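Local coordinates for protein UDP-glucose 4-epimerase (Campylobacter jejuni subsp. jejuni serotype O:2, PDB 7K3P) that catalyses the NAD-dependent interconversion of UDP-glucose and UDP-galactose and, as a UDP-Glc/GlcNAc 4-epimerase, probably that of the N-acetylated sugars too, at residues A[187-192]-A[269-274]; A[191-196]-A[244-249]; A[248-253]-A[324-329]. The protein carries 2 engineered substitutions. All coordinates share one frame; numbering follows the deposited sequence.

Contact 1. Residues A[187-192]-A[269-274]; sequences ILRYFN and VFNVGY. With NAD (nicotinamide-adenine-dinucleotide), chain C.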
loop_
_atom_site.group_PDB
_atom_site.type_symbol
_atom_site.label_atom_id
_atom_site.label_comp_id
_atom_site.label_asym_id
_atom_site.label_seq_id
_atom_site.Cartn_x
_atom_site.Cartn_y
_atom_site.Cartn_z
ATOM N N ILE A 187 6.449 -14.601 4.404
ATOM C CA ILE A 187 6.600 -13.973 3.103
ATOM C C ILE A 187 7.812 -14.523 2.375
ATOM O O ILE A 187 8.910 -14.579 2.942
ATOM C CB ILE A 187 6.768 -12.457 3.252
ATOM C CG1 ILE A 187 5.446 -11.823 3.708
ATOM C CG2 ILE A 187 7.258 -11.849 1.919
ATOM C CD1 ILE A 187 5.638 -10.514 4.477
ATOM N N LEU A 188 7.630 -14.914 1.117
ATOM C CA LEU A 188 8.751 -15.408 0.319
ATOM C C LEU A 188 9.102 -14.415 -0.803
ATOM O O LEU A 188 8.234 -14.036 -1.606
ATOM C CB LEU A 188 8.431 -16.800 -0.259
ATOM C CG LEU A 188 8.127 -17.893 0.773
ATOM C CD1 LEU A 188 7.905 -19.238 0.110
ATOM C CD2 LEU A 188 9.279 -17.994 1.764
ATOM N N ARG A 189 10.362 -13.979 -0.853
ATOM C CA ARG A 189 10.831 -13.129 -1.960
ATOM C C ARG A 189 11.834 -13.908 -2.804
ATOM O O ARG A 189 12.642 -14.671 -2.263
ATOM C CB ARG A 189 11.501 -11.871 -1.421
ATOM C CG ARG A 189 10.645 -11.025 -0.483
ATOM C CD ARG A 189 11.504 -9.970 0.168
ATOM N NE ARG A 189 10.765 -9.160 1.130
ATOM C CZ ARG A 189 11.323 -8.587 2.185
ATOM N NH1 ARG A 189 12.633 -8.731 2.399
ATOM N NH2 ARG A 189 10.577 -7.881 3.017
ATOM N N TYR A 190 11.792 -13.714 -4.120
ATOM C CA TYR A 190 12.715 -14.404 -5.010
ATOM C C TYR A 190 12.786 -13.704 -6.350
ATOM O O TYR A 190 11.916 -12.885 -6.689
ATOM C CB TYR A 190 12.313 -15.881 -5.196
ATOM C CG TYR A 190 10.818 -16.107 -5.403
ATOM C CD1 TYR A 190 9.933 -16.090 -4.331
ATOM C CD2 TYR A 190 10.309 -16.372 -6.666
ATOM C CE1 TYR A 190 8.549 -16.320 -4.525
ATOM C CE2 TYR A 190 8.960 -16.611 -6.863
ATOM C CZ TYR A 190 8.090 -16.577 -5.794
ATOM O OH TYR A 190 6.747 -16.810 -6.017
ATOM N N PHE A 191 13.830 -14.019 -7.105
ATOM C CA PHE A 191 13.992 -13.460 -8.434
ATOM C C PHE A 191 13.222 -14.294 -9.457
ATOM O O PHE A 191 12.269 -14.995 -9.109
ATOM C CB PHE A 191 15.482 -13.360 -8.774
ATOM C CG PHE A 191 16.166 -12.205 -8.097
ATOM C CD1 PHE A 191 16.154 -10.937 -8.679
ATOM C CD2 PHE A 191 16.785 -12.370 -6.865
ATOM C CE1 PHE A 191 16.770 -9.856 -8.050
ATOM C CE2 PHE A 191 17.406 -11.296 -6.228
ATOM C CZ PHE A 191 17.401 -10.035 -6.821
ATOM N N ASN A 192 13.643 -14.236 -10.713
ATOM C CA ASN A 192 12.890 -14.844 -11.799
ATOM C C ASN A 192 12.837 -16.380 -11.707
ATOM O O ASN A 192 13.834 -17.031 -11.340
ATOM C CB ASN A 192 13.510 -14.429 -13.130
ATOM C CG ASN A 192 12.744 -14.976 -14.324
ATOM O OD1 ASN A 192 13.235 -15.848 -15.054
ATOM N ND2 ASN A 192 11.526 -14.483 -14.516
ATOM N N VAL A 269 10.109 -13.498 7.067
ATOM C CA VAL A 269 10.278 -13.291 5.628
ATOM C C VAL A 269 11.565 -13.979 5.175
ATOM O O VAL A 269 12.580 -13.926 5.874
ATOM C CB VAL A 269 10.267 -11.776 5.285
ATOM C CG1 VAL A 269 11.209 -11.012 6.221
ATOM C CG2 VAL A 269 10.623 -11.533 3.824
ATOM N N PHE A 270 11.515 -14.657 4.030
ATOM C CA PHE A 270 12.667 -15.394 3.529
ATOM C C PHE A 270 12.898 -15.072 2.071
ATOM O O PHE A 270 11.942 -15.075 1.275
ATOM C CB PHE A 270 12.436 -16.918 3.583
ATOM C CG PHE A 270 12.346 -17.488 4.971
ATOM C CD1 PHE A 270 13.463 -17.526 5.798
ATOM C CD2 PHE A 270 11.148 -18.026 5.429
ATOM C CE1 PHE A 270 13.383 -18.069 7.075
ATOM C CE2 PHE A 270 11.050 -18.573 6.711
ATOM C CZ PHE A 270 12.177 -18.593 7.541
ATOM N N ASN A 271 14.158 -14.839 1.709
ATOM C CA ASN A 271 14.541 -14.966 0.317
ATOM C C ASN A 271 14.521 -16.448 -0.028
ATOM O O ASN A 271 14.927 -17.283 0.790
ATOM C CB ASN A 271 15.964 -14.444 0.095
ATOM C CG ASN A 271 16.062 -12.940 0.181
ATOM O OD1 ASN A 271 15.119 -12.217 -0.166
ATOM N ND2 ASN A 271 17.222 -12.449 0.635
ATOM N N VAL A 272 14.100 -16.779 -1.243
ATOM C CA VAL A 272 14.264 -18.135 -1.743
ATOM C C VAL A 272 15.226 -18.098 -2.911
ATOM O O VAL A 272 14.957 -17.440 -3.922
ATOM C CB VAL A 272 12.940 -18.753 -2.215
ATOM C CG1 VAL A 272 13.150 -20.229 -2.542
ATOM C CG2 VAL A 272 11.856 -18.587 -1.135
ATOM N N GLY A 273 16.347 -18.813 -2.787
ATOM C CA GLY A 273 17.337 -18.843 -3.855
ATOM C C GLY A 273 18.426 -19.873 -3.578
ATOM O O GLY A 273 18.511 -20.413 -2.461
ATOM N N TYR A 274 19.262 -20.136 -4.583
ATOM C CA TYR A 274 20.318 -21.137 -4.454
ATOM C C TYR A 274 21.549 -20.632 -3.682
ATOM O O TYR A 274 22.456 -21.423 -3.368
ATOM C CB TYR A 274 20.725 -21.679 -5.832
ATOM C CG TYR A 274 19.616 -22.367 -6.594
ATOM C CD1 TYR A 274 18.759 -23.270 -5.961
ATOM C CD2 TYR A 274 19.420 -22.114 -7.950
ATOM C CE1 TYR A 274 17.740 -23.909 -6.662
ATOM C CE2 TYR A 274 18.405 -22.748 -8.662
ATOM C CZ TYR A 274 17.569 -23.641 -8.009
ATOM O OH TYR A 274 16.566 -24.269 -8.710
HETATM P PA NAD C . 0.845 -17.054 -12.818
HETATM O O1A NAD C . 0.180 -15.995 -13.662
HETATM O O2A NAD C . 1.140 -18.282 -13.633
HETATM O O5B NAD C . -0.094 -17.502 -11.631
HETATM C C5B NAD C . -1.066 -16.600 -11.186
HETATM C C4B NAD C . -2.346 -17.314 -10.992
HETATM O O4B NAD C . -3.246 -16.568 -10.225
HETATM C C3B NAD C . -3.031 -17.620 -12.361
HETATM O O3B NAD C . -3.414 -19.025 -12.614
HETATM C C2B NAD C . -4.163 -16.567 -12.428
HETATM O O2B NAD C . -5.237 -16.974 -13.163
HETATM C C1B NAD C . -4.460 -16.433 -10.968
HETATM N N9A NAD C . -5.149 -15.173 -10.647
HETATM C C8A NAD C . -4.731 -13.926 -10.946
HETATM N N7A NAD C . -5.622 -13.019 -10.518
HETATM C C5A NAD C . -6.642 -13.652 -9.925
HETATM C C6A NAD C . -7.837 -13.238 -9.313
HETATM N N6A NAD C . -8.147 -11.832 -9.217
HETATM N N1A NAD C . -8.676 -14.153 -8.787
HETATM C C2A NAD C . -8.418 -15.471 -8.851
HETATM N N3A NAD C . -7.270 -15.920 -9.458
HETATM C C4A NAD C . -6.373 -15.042 -9.994
HETATM O O3 NAD C . 2.173 -16.425 -12.211
HETATM P PN NAD C . 3.294 -17.271 -11.493
HETATM O O1N NAD C . 2.799 -18.675 -11.198
HETATM O O2N NAD C . 4.484 -17.313 -12.404
HETATM O O5D NAD C . 3.666 -16.528 -10.147
HETATM C C5D NAD C . 2.813 -16.694 -9.038
HETATM C C4D NAD C . 3.213 -15.783 -7.889
HETATM O O4D NAD C . 4.601 -15.846 -7.645
HETATM C C3D NAD C . 2.784 -14.330 -8.059
HETATM O O3D NAD C . 2.373 -13.829 -6.851
HETATM C C2D NAD C . 4.007 -13.601 -8.427
HETATM O O2D NAD C . 3.995 -12.265 -8.084
HETATM C C1D NAD C . 5.087 -14.450 -7.705
HETATM N N1N NAD C . 6.496 -14.350 -8.306
HETATM C C2N NAD C . 6.661 -14.928 -9.550
HETATM C C3N NAD C . 7.912 -14.882 -10.157
HETATM C C7N NAD C . 8.105 -15.508 -11.514
HETATM O O7N NAD C . 7.183 -16.037 -12.115
HETATM N N7N NAD C . 9.399 -15.467 -12.108
HETATM C C4N NAD C . 8.968 -14.272 -9.505
HETATM C C5N NAD C . 8.791 -13.700 -8.266
HETATM C C6N NAD C . 7.536 -13.733 -7.643
HETATM O O HOH W 1 15.948 -15.496 -5.518
#

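Contact 2. Residues A[191-196]-A[244-249]; sequences FNVAGA and DFIHVD. With NAD (nicotinamide-adenine-dinucleotide), chain C.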
loop_
_atom_site.group_PDB
_atom_site.type_symbol
_atom_site.label_atom_id
_atom_site.label_comp_id
_atom_site.label_asym_id
_atom_site.label_seq_id
_atom_site.Cartn_x
_atom_site.Cartn_y
_atom_site.Cartn_z
ATOM N N PHE A 191 13.830 -14.019 -7.105
ATOM C CA PHE A 191 13.992 -13.460 -8.434
ATOM C C PHE A 191 13.222 -14.294 -9.457
ATOM O O PHE A 191 12.269 -14.995 -9.109
ATOM C CB PHE A 191 15.482 -13.360 -8.774
ATOM C CG PHE A 191 16.166 -12.205 -8.097
ATOM C CD1 PHE A 191 16.154 -10.937 -8.679
ATOM C CD2 PHE A 191 16.785 -12.370 -6.865
ATOM C CE1 PHE A 191 16.770 -9.856 -8.050
ATOM C CE2 PHE A 191 17.406 -11.296 -6.228
ATOM C CZ PHE A 191 17.401 -10.035 -6.821
ATOM N N ASN A 192 13.643 -14.236 -10.713
ATOM C CA ASN A 192 12.890 -14.844 -11.799
ATOM C C ASN A 192 12.837 -16.380 -11.707
ATOM O O ASN A 192 13.834 -17.031 -11.340
ATOM C CB ASN A 192 13.510 -14.429 -13.130
ATOM C CG ASN A 192 12.744 -14.976 -14.324
ATOM O OD1 ASN A 192 13.235 -15.848 -15.054
ATOM N ND2 ASN A 192 11.526 -14.483 -14.516
ATOM N N VAL A 193 11.692 -16.971 -12.038
ATOM C CA VAL A 193 11.643 -18.432 -12.092
ATOM C C VAL A 193 11.602 -18.963 -13.524
ATOM O O VAL A 193 10.761 -18.563 -14.325
ATOM C CB VAL A 193 10.578 -19.061 -11.145
ATOM C CG1 VAL A 193 9.898 -18.011 -10.289
ATOM C CG2 VAL A 193 9.607 -19.950 -11.894
ATOM N N ALA A 194 12.545 -19.846 -13.843
ATOM C CA ALA A 194 12.706 -20.335 -15.218
ATOM C C ALA A 194 11.407 -20.919 -15.756
ATOM O O ALA A 194 10.692 -21.620 -15.035
ATOM C CB ALA A 194 13.838 -21.367 -15.297
ATOM N N GLY A 195 11.091 -20.609 -17.012
ATOM C CA GLY A 195 9.902 -21.154 -17.645
ATOM C C GLY A 195 8.626 -20.340 -17.493
ATOM O O GLY A 195 7.605 -20.702 -18.070
ATOM N N ALA A 196 8.659 -19.251 -16.722
ATOM C CA ALA A 196 7.448 -18.435 -16.566
ATOM C C ALA A 196 7.089 -17.726 -17.872
ATOM O O ALA A 196 7.945 -17.096 -18.498
ATOM C CB ALA A 196 7.603 -17.440 -15.441
ATOM N N ASP A 244 20.230 -14.245 -10.561
ATOM C CA ASP A 244 19.623 -15.251 -9.717
ATOM C C ASP A 244 18.382 -15.824 -10.425
ATOM O O ASP A 244 17.451 -15.078 -10.782
ATOM C CB ASP A 244 19.263 -14.569 -8.392
ATOM C CG ASP A 244 18.869 -15.546 -7.309
ATOM O OD1 ASP A 244 17.936 -16.344 -7.539
ATOM O OD2 ASP A 244 19.489 -15.491 -6.221
ATOM N N PHE A 245 18.391 -17.134 -10.675
ATOM C CA PHE A 245 17.256 -17.829 -11.296
ATOM C C PHE A 245 16.890 -19.054 -10.464
ATOM O O PHE A 245 17.723 -19.570 -9.716
ATOM C CB PHE A 245 17.609 -18.265 -12.720
ATOM C CG PHE A 245 18.176 -17.164 -13.549
ATOM C CD1 PHE A 245 17.334 -16.255 -14.183
ATOM C CD2 PHE A 245 19.550 -17.014 -13.675
ATOM C CE1 PHE A 245 17.855 -15.216 -14.935
ATOM C CE2 PHE A 245 20.081 -15.981 -14.427
ATOM C CZ PHE A 245 19.228 -15.078 -15.062
ATOM N N ILE A 246 15.653 -19.528 -10.584
ATOM C CA ILE A 246 15.248 -20.681 -9.786
ATOM C C ILE A 246 14.310 -21.621 -10.545
ATOM O O ILE A 246 13.488 -21.183 -11.367
ATOM C CB ILE A 246 14.635 -20.251 -8.435
ATOM C CG1 ILE A 246 14.533 -21.450 -7.492
ATOM C CG2 ILE A 246 13.262 -19.569 -8.647
ATOM C CD1 ILE A 246 14.345 -21.043 -6.039
ATOM N N HIS A 247 14.450 -22.919 -10.280
ATOM C CA HIS A 247 13.608 -23.927 -10.921
ATOM C C HIS A 247 12.194 -23.864 -10.333
ATOM O O HIS A 247 12.028 -23.694 -9.132
ATOM C CB HIS A 247 14.209 -25.324 -10.722
ATOM C CG HIS A 247 13.559 -26.381 -11.553
ATOM N ND1 HIS A 247 12.376 -26.990 -11.191
ATOM C CD2 HIS A 247 13.922 -26.935 -12.734
ATOM C CE1 HIS A 247 12.040 -27.876 -12.111
ATOM N NE2 HIS A 247 12.958 -27.860 -13.059
ATOM N N VAL A 248 11.178 -24.001 -11.183
ATOM C CA VAL A 248 9.792 -23.883 -10.710
ATOM C C VAL A 248 9.467 -24.871 -9.584
ATOM O O VAL A 248 8.656 -24.569 -8.704
ATOM C CB VAL A 248 8.766 -24.006 -11.868
ATOM C CG1 VAL A 248 8.853 -25.387 -12.531
ATOM C CG2 VAL A 248 7.347 -23.743 -11.358
ATOM N N ASP A 249 10.105 -26.041 -9.587
ATOM C CA ASP A 249 9.796 -27.041 -8.563
ATOM C C ASP A 249 10.511 -26.752 -7.243
ATOM O O ASP A 249 10.085 -27.220 -6.185
ATOM C CB ASP A 249 10.084 -28.474 -9.069
ATOM C CG ASP A 249 9.016 -28.982 -10.040
ATOM O OD1 ASP A 249 7.809 -28.822 -9.743
ATOM O OD2 ASP A 249 9.384 -29.521 -11.110
HETATM P PA NAD C . 0.845 -17.054 -12.818
HETATM O O1A NAD C . 0.180 -15.995 -13.662
HETATM O O2A NAD C . 1.140 -18.282 -13.633
HETATM O O5B NAD C . -0.094 -17.502 -11.631
HETATM C C5B NAD C . -1.066 -16.600 -11.186
HETATM C C4B NAD C . -2.346 -17.314 -10.992
HETATM O O4B NAD C . -3.246 -16.568 -10.225
HETATM C C3B NAD C . -3.031 -17.620 -12.361
HETATM O O3B NAD C . -3.414 -19.025 -12.614
HETATM C C2B NAD C . -4.163 -16.567 -12.428
HETATM O O2B NAD C . -5.237 -16.974 -13.163
HETATM C C1B NAD C . -4.460 -16.433 -10.968
HETATM N N9A NAD C . -5.149 -15.173 -10.647
HETATM C C8A NAD C . -4.731 -13.926 -10.946
HETATM N N7A NAD C . -5.622 -13.019 -10.518
HETATM C C5A NAD C . -6.642 -13.652 -9.925
HETATM C C6A NAD C . -7.837 -13.238 -9.313
HETATM N N6A NAD C . -8.147 -11.832 -9.217
HETATM N N1A NAD C . -8.676 -14.153 -8.787
HETATM C C2A NAD C . -8.418 -15.471 -8.851
HETATM N N3A NAD C . -7.270 -15.920 -9.458
HETATM C C4A NAD C . -6.373 -15.042 -9.994
HETATM O O3 NAD C . 2.173 -16.425 -12.211
HETATM P PN NAD C . 3.294 -17.271 -11.493
HETATM O O1N NAD C . 2.799 -18.675 -11.198
HETATM O O2N NAD C . 4.484 -17.313 -12.404
HETATM O O5D NAD C . 3.666 -16.528 -10.147
HETATM C C5D NAD C . 2.813 -16.694 -9.038
HETATM C C4D NAD C . 3.213 -15.783 -7.889
HETATM O O4D NAD C . 4.601 -15.846 -7.645
HETATM C C3D NAD C . 2.784 -14.330 -8.059
HETATM O O3D NAD C . 2.373 -13.829 -6.851
HETATM C C2D NAD C . 4.007 -13.601 -8.427
HETATM O O2D NAD C . 3.995 -12.265 -8.084
HETATM C C1D NAD C . 5.087 -14.450 -7.705
HETATM N N1N NAD C . 6.496 -14.350 -8.306
HETATM C C2N NAD C . 6.661 -14.928 -9.550
HETATM C C3N NAD C . 7.912 -14.882 -10.157
HETATM C C7N NAD C . 8.105 -15.508 -11.514
HETATM O O7N NAD C . 7.183 -16.037 -12.115
HETATM N N7N NAD C . 9.399 -15.467 -12.108
HETATM C C4N NAD C . 8.968 -14.272 -9.505
HETATM C C5N NAD C . 8.791 -13.700 -8.266
HETATM C C6N NAD C . 7.536 -13.733 -7.643
HETATM O O HOH W 1 15.948 -15.496 -5.518
HETATM O O HOH W 2 16.209 -13.003 -12.023
HETATM O O HOH W 3 15.131 -16.593 -8.589
HETATM O O HOH W 4 11.780 -24.030 -14.106
#

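Contact 3. Residues A[248-253]-A[324-329]; sequences VDDISS and QPKYDD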
loop_
_atom_site.group_PDB
_atom_site.type_symbol
_atom_site.label_atom_id
_atom_site.label_comp_id
_atom_site.label_asym_id
_atom_site.label_seq_id
_atom_site.Cartn_x
_atom_site.Cartn_y
_atom_site.Cartn_z
ATOM N N VAL A 248 11.178 -24.001 -11.183
ATOM C CA VAL A 248 9.792 -23.883 -10.710
ATOM C C VAL A 248 9.467 -24.871 -9.584
ATOM O O VAL A 248 8.656 -24.569 -8.704
ATOM C CB VAL A 248 8.766 -24.006 -11.868
ATOM C CG1 VAL A 248 8.853 -25.387 -12.531
ATOM C CG2 VAL A 248 7.347 -23.743 -11.358
ATOM N N ASP A 249 10.105 -26.041 -9.587
ATOM C CA ASP A 249 9.796 -27.041 -8.563
ATOM C C ASP A 249 10.511 -26.752 -7.243
ATOM O O ASP A 249 10.085 -27.220 -6.185
ATOM C CB ASP A 249 10.084 -28.474 -9.069
ATOM C CG ASP A 249 9.016 -28.982 -10.040
ATOM O OD1 ASP A 249 7.809 -28.822 -9.743
ATOM O OD2 ASP A 249 9.384 -29.521 -11.110
ATOM N N ASP A 250 11.589 -25.967 -7.314
ATOM C CA ASP A 250 12.346 -25.563 -6.124
ATOM C C ASP A 250 11.718 -24.370 -5.410
ATOM O O ASP A 250 11.742 -24.273 -4.171
ATOM C CB ASP A 250 13.797 -25.230 -6.501
ATOM C CG ASP A 250 14.634 -26.475 -6.775
ATOM O OD1 ASP A 250 14.315 -27.535 -6.199
ATOM O OD2 ASP A 250 15.607 -26.393 -7.562
ATOM N N ILE A 251 11.194 -23.422 -6.181
ATOM C CA ILE A 251 10.432 -22.350 -5.534
ATOM C C ILE A 251 9.132 -22.973 -5.004
ATOM O O ILE A 251 8.655 -22.615 -3.930
ATOM C CB ILE A 251 10.171 -21.145 -6.479
ATOM C CG1 ILE A 251 9.334 -20.072 -5.776
ATOM C CG2 ILE A 251 9.519 -21.592 -7.780
ATOM C CD1 ILE A 251 9.963 -19.582 -4.489
ATOM N N SER A 252 8.588 -23.934 -5.747
ATOM C CA SER A 252 7.383 -24.622 -5.280
ATOM C C SER A 252 7.634 -25.287 -3.929
ATOM O O SER A 252 6.872 -25.078 -2.992
ATOM C CB SER A 252 6.876 -25.633 -6.308
ATOM O OG SER A 252 6.250 -24.970 -7.389
ATOM N N SER A 253 8.721 -26.054 -3.809
ATOM C CA SER A 253 8.973 -26.776 -2.563
ATOM C C SER A 253 9.217 -25.820 -1.395
ATOM O O SER A 253 8.883 -26.119 -0.243
ATOM C CB SER A 253 10.134 -27.786 -2.729
ATOM O OG SER A 253 11.373 -27.117 -2.921
ATOM N N GLN A 324 15.274 -27.780 0.892
ATOM C CA GLN A 324 16.461 -28.251 0.195
ATOM C C GLN A 324 16.159 -28.371 -1.288
ATOM O O GLN A 324 15.427 -29.267 -1.719
ATOM C CB GLN A 324 16.929 -29.609 0.749
ATOM C CG GLN A 324 18.224 -30.125 0.100
ATOM C CD GLN A 324 18.682 -31.438 0.704
ATOM O OE1 GLN A 324 18.743 -31.572 1.932
ATOM N NE2 GLN A 324 18.989 -32.419 -0.151
ATOM N N PRO A 325 16.718 -27.450 -2.087
ATOM C CA PRO A 325 16.434 -27.481 -3.520
ATOM C C PRO A 325 17.073 -28.714 -4.121
ATOM O O PRO A 325 18.067 -29.216 -3.597
ATOM C CB PRO A 325 17.136 -26.215 -4.051
ATOM C CG PRO A 325 18.141 -25.845 -2.997
ATOM C CD PRO A 325 17.534 -26.288 -1.694
ATOM N N LYS A 326 16.528 -29.210 -5.212
ATOM C CA LYS A 326 17.171 -30.357 -5.808
ATOM C C LYS A 326 17.296 -30.212 -7.322
ATOM O O LYS A 326 17.677 -31.157 -8.016
ATOM C CB LYS A 326 16.473 -31.648 -5.368
ATOM C CG LYS A 326 15.162 -31.409 -4.615
ATOM C CD LYS A 326 14.264 -32.643 -4.619
ATOM C CE LYS A 326 14.868 -33.767 -3.779
ATOM N NZ LYS A 326 13.834 -34.748 -3.348
ATOM N N TYR A 327 17.007 -29.013 -7.829
ATOM C CA TYR A 327 17.239 -28.742 -9.247
ATOM C C TYR A 327 18.176 -27.552 -9.495
ATOM O O TYR A 327 18.065 -26.876 -10.524
ATOM C CB TYR A 327 15.923 -28.595 -10.027
ATOM C CG TYR A 327 15.005 -29.797 -9.927
ATOM C CD1 TYR A 327 15.379 -31.029 -10.450
ATOM C CD2 TYR A 327 13.760 -29.696 -9.313
ATOM C CE1 TYR A 327 14.536 -32.136 -10.352
ATOM C CE2 TYR A 327 12.912 -30.786 -9.209
ATOM C CZ TYR A 327 13.307 -32.005 -9.731
ATOM O OH TYR A 327 12.474 -33.095 -9.632
ATOM N N ASP A 328 19.101 -27.319 -8.561
ATOM C CA ASP A 328 20.181 -26.361 -8.776
ATOM C C ASP A 328 21.121 -26.966 -9.812
ATOM O O ASP A 328 22.184 -27.494 -9.480
ATOM C CB ASP A 328 20.947 -26.055 -7.474
ATOM C CG ASP A 328 21.962 -24.902 -7.640
ATOM O OD1 ASP A 328 22.126 -24.414 -8.783
ATOM O OD2 ASP A 328 22.601 -24.498 -6.639
ATOM N N ASP A 329 20.708 -26.899 -11.071
ATOM C CA ASP A 329 21.431 -27.527 -12.163
ATOM C C ASP A 329 21.066 -26.738 -13.410
ATOM O O ASP A 329 19.925 -26.807 -13.863
ATOM C CB ASP A 329 20.988 -28.997 -12.279
ATOM C CG ASP A 329 21.598 -29.714 -13.470
ATOM O OD1 ASP A 329 21.559 -29.184 -14.600
ATOM O OD2 ASP A 329 22.110 -30.835 -13.275
#

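Contact 1. Residues A[187-192]-A[269-274]
Arg189 and Val269 meet on one face of a parallel strand pair, two residues out of register. The arginine CB passes Asn271 OD1 at 3.8 Å, an oxygen hydrogen-bonded to Tyr142 OH. From there the chain runs extended to NE, bringing CD to 4.1 Å from Val269 CG2. The guanidinium then lies flat beneath that methyl: CG2 sits over its centre, 3.4 Å from CZ. A beta-branched valine suits the spot, offering a compact apolar cover over the guanidinium face while the polar rim of the buried group bonds elsewhere, NH2 in a salt bridge with Glu170 and NH1 with the same Tyr142 OH and Glu152 O.

The backbones alternate as parallel strands do: Ile187 O accepts from Phe270 N at 2.8 Å, and Phe270 O from Arg189 N at 2.9 Å. On the face of Leu188 and Phe270, Leu188 CD2 touches Phe270 CB at 3.8 Å; it also reaches Val272 CG2 at 3.9 Å. Next along the chain, Tyr190 donates from OH to NAD O4D at 2.9 Å.

Strand 268-271 is the outermost strand of the Rossmann-type sheet on this side, next to 184-189. Helix 248-261 packs on Leu188, Tyr190 and Val272, and helix 315-320 on Phe270 and Val272.

Contact 2. Residues A[191-196]-A[244-249]
Beside the nicotinamide end of the NAD pocket, Val193 pairs with Ile246 where two short, weakly bonded parallel strands meet, part of a small mixed sheet beside the Rossmann-type parallel sheet of this epimerase. Asn192 O takes the amide of Ile246 N in a long, bent bond of 3.2 Å (136° at the hydrogen), whereas Ala194 N reaches Ile246 O at 3.0 Å and rather straighter. Val193 serves both sides: its CB rests on Ile246 CG2 at 3.7 Å, while CG1 lies 3.3 Å from the carboxamide carbon C7N of NAD. The second methyl, CG2, turns to Val248, whose CB is 4.1 Å away, so a branched side chain suits a place between cofactor and helix start.

Where the strands diverge, water takes over from direct bonds. One molecule accepts from Asn192 N and donates to Asp244 O. At the same end Phe191 CG lies anti to the carbonyl carbon (chi1 -77°), and its ring atom CD2 meets Asp244 CB at 3.6 Å. The two side chains cross at about a right angle, although the ring and carboxylate planes differ by only 29°; Asp244 OD2 is held by Ser312 N of strand 309-312.

At the other end a type II turn from Val193 to Ala196 leads the chain away, with Gly195 at a positive phi that suits glycine. In the partner segment, His247 is the N-cap of helix 248-261, its ND1 accepting from Asp249 N. Between turn and helix, a water donates to Ala194 O at 2.8 Å and accepts from Val248 N at 3.0 Å.

Contact 3. Residues A[248-253]-A[324-329]
Asp250 turns its carboxylate to two successive amides of the loop 324-329. Its CG lies anti to the carbonyl carbon (chi1 -75°), which carries the group out from the helix to the loop. Lys326 N reaches OD1 of Asp250 at 2.9 Å, nearly straight at 163° and on the syn side, though 35° out of the carboxylate plane. Tyr327 N comes to OD2 of Asp250 at 3.0 Å in a more bent bond that uses the syn lone pair. One aspartate thus satisfies two neighbouring N-H groups, and using both oxygens fixes the rotation of the group. Pro325 flanks it, its CB 3.7 Å from Asp250 CG; proline has no amide hydrogen of its own to satisfy here.

Next to this grip, Asp249 CB lies obliquely against the Tyr327 ring, 3.7 Å from CE2. The ring also meets His247, so it lies beside the N-terminal end of the helix.

Further out, the OH of Tyr274 bonds Asp250 OD2, giving that oxygen a second partner. Within the helix, Val248 O receives both Ser252 N and, at 2.8 Å, Ser252 OG, from opposite faces of its plane. Ser253 OG bonds Trp323 NE1, tying the helix to the residue just before 324-329.

Past Tyr327 the chain makes an inverse gamma turn centred on Asp328, whose OD2 bonds His276. Asp329 follows as the N-cap of helix 330-343, its OD1 accepting from Leu332 N, the side-chain capping typical of an aspartate at a helix start.

Contacts 1 and 2 are buried and touch NAD, whereas contact 3 lies nearer the surface. Regular parallel backbone bonding with apolar packing carries contact 1; contact 2, where the chain leaves the main sheet, has weaker strand bonds supplemented by water. Contact 3 instead joins helix and loop through a carboxylate. Contacts 1 and 2 share Phe191 and Asn192, while contacts 2 and 3 share the start of helix 248-261, which leads on to the second strand of contact 1. Tyr274 connects all three: it stands at the end of the 269-274 segment of contact 1 and reaches contacts 2 and 3 through its hydroxyl.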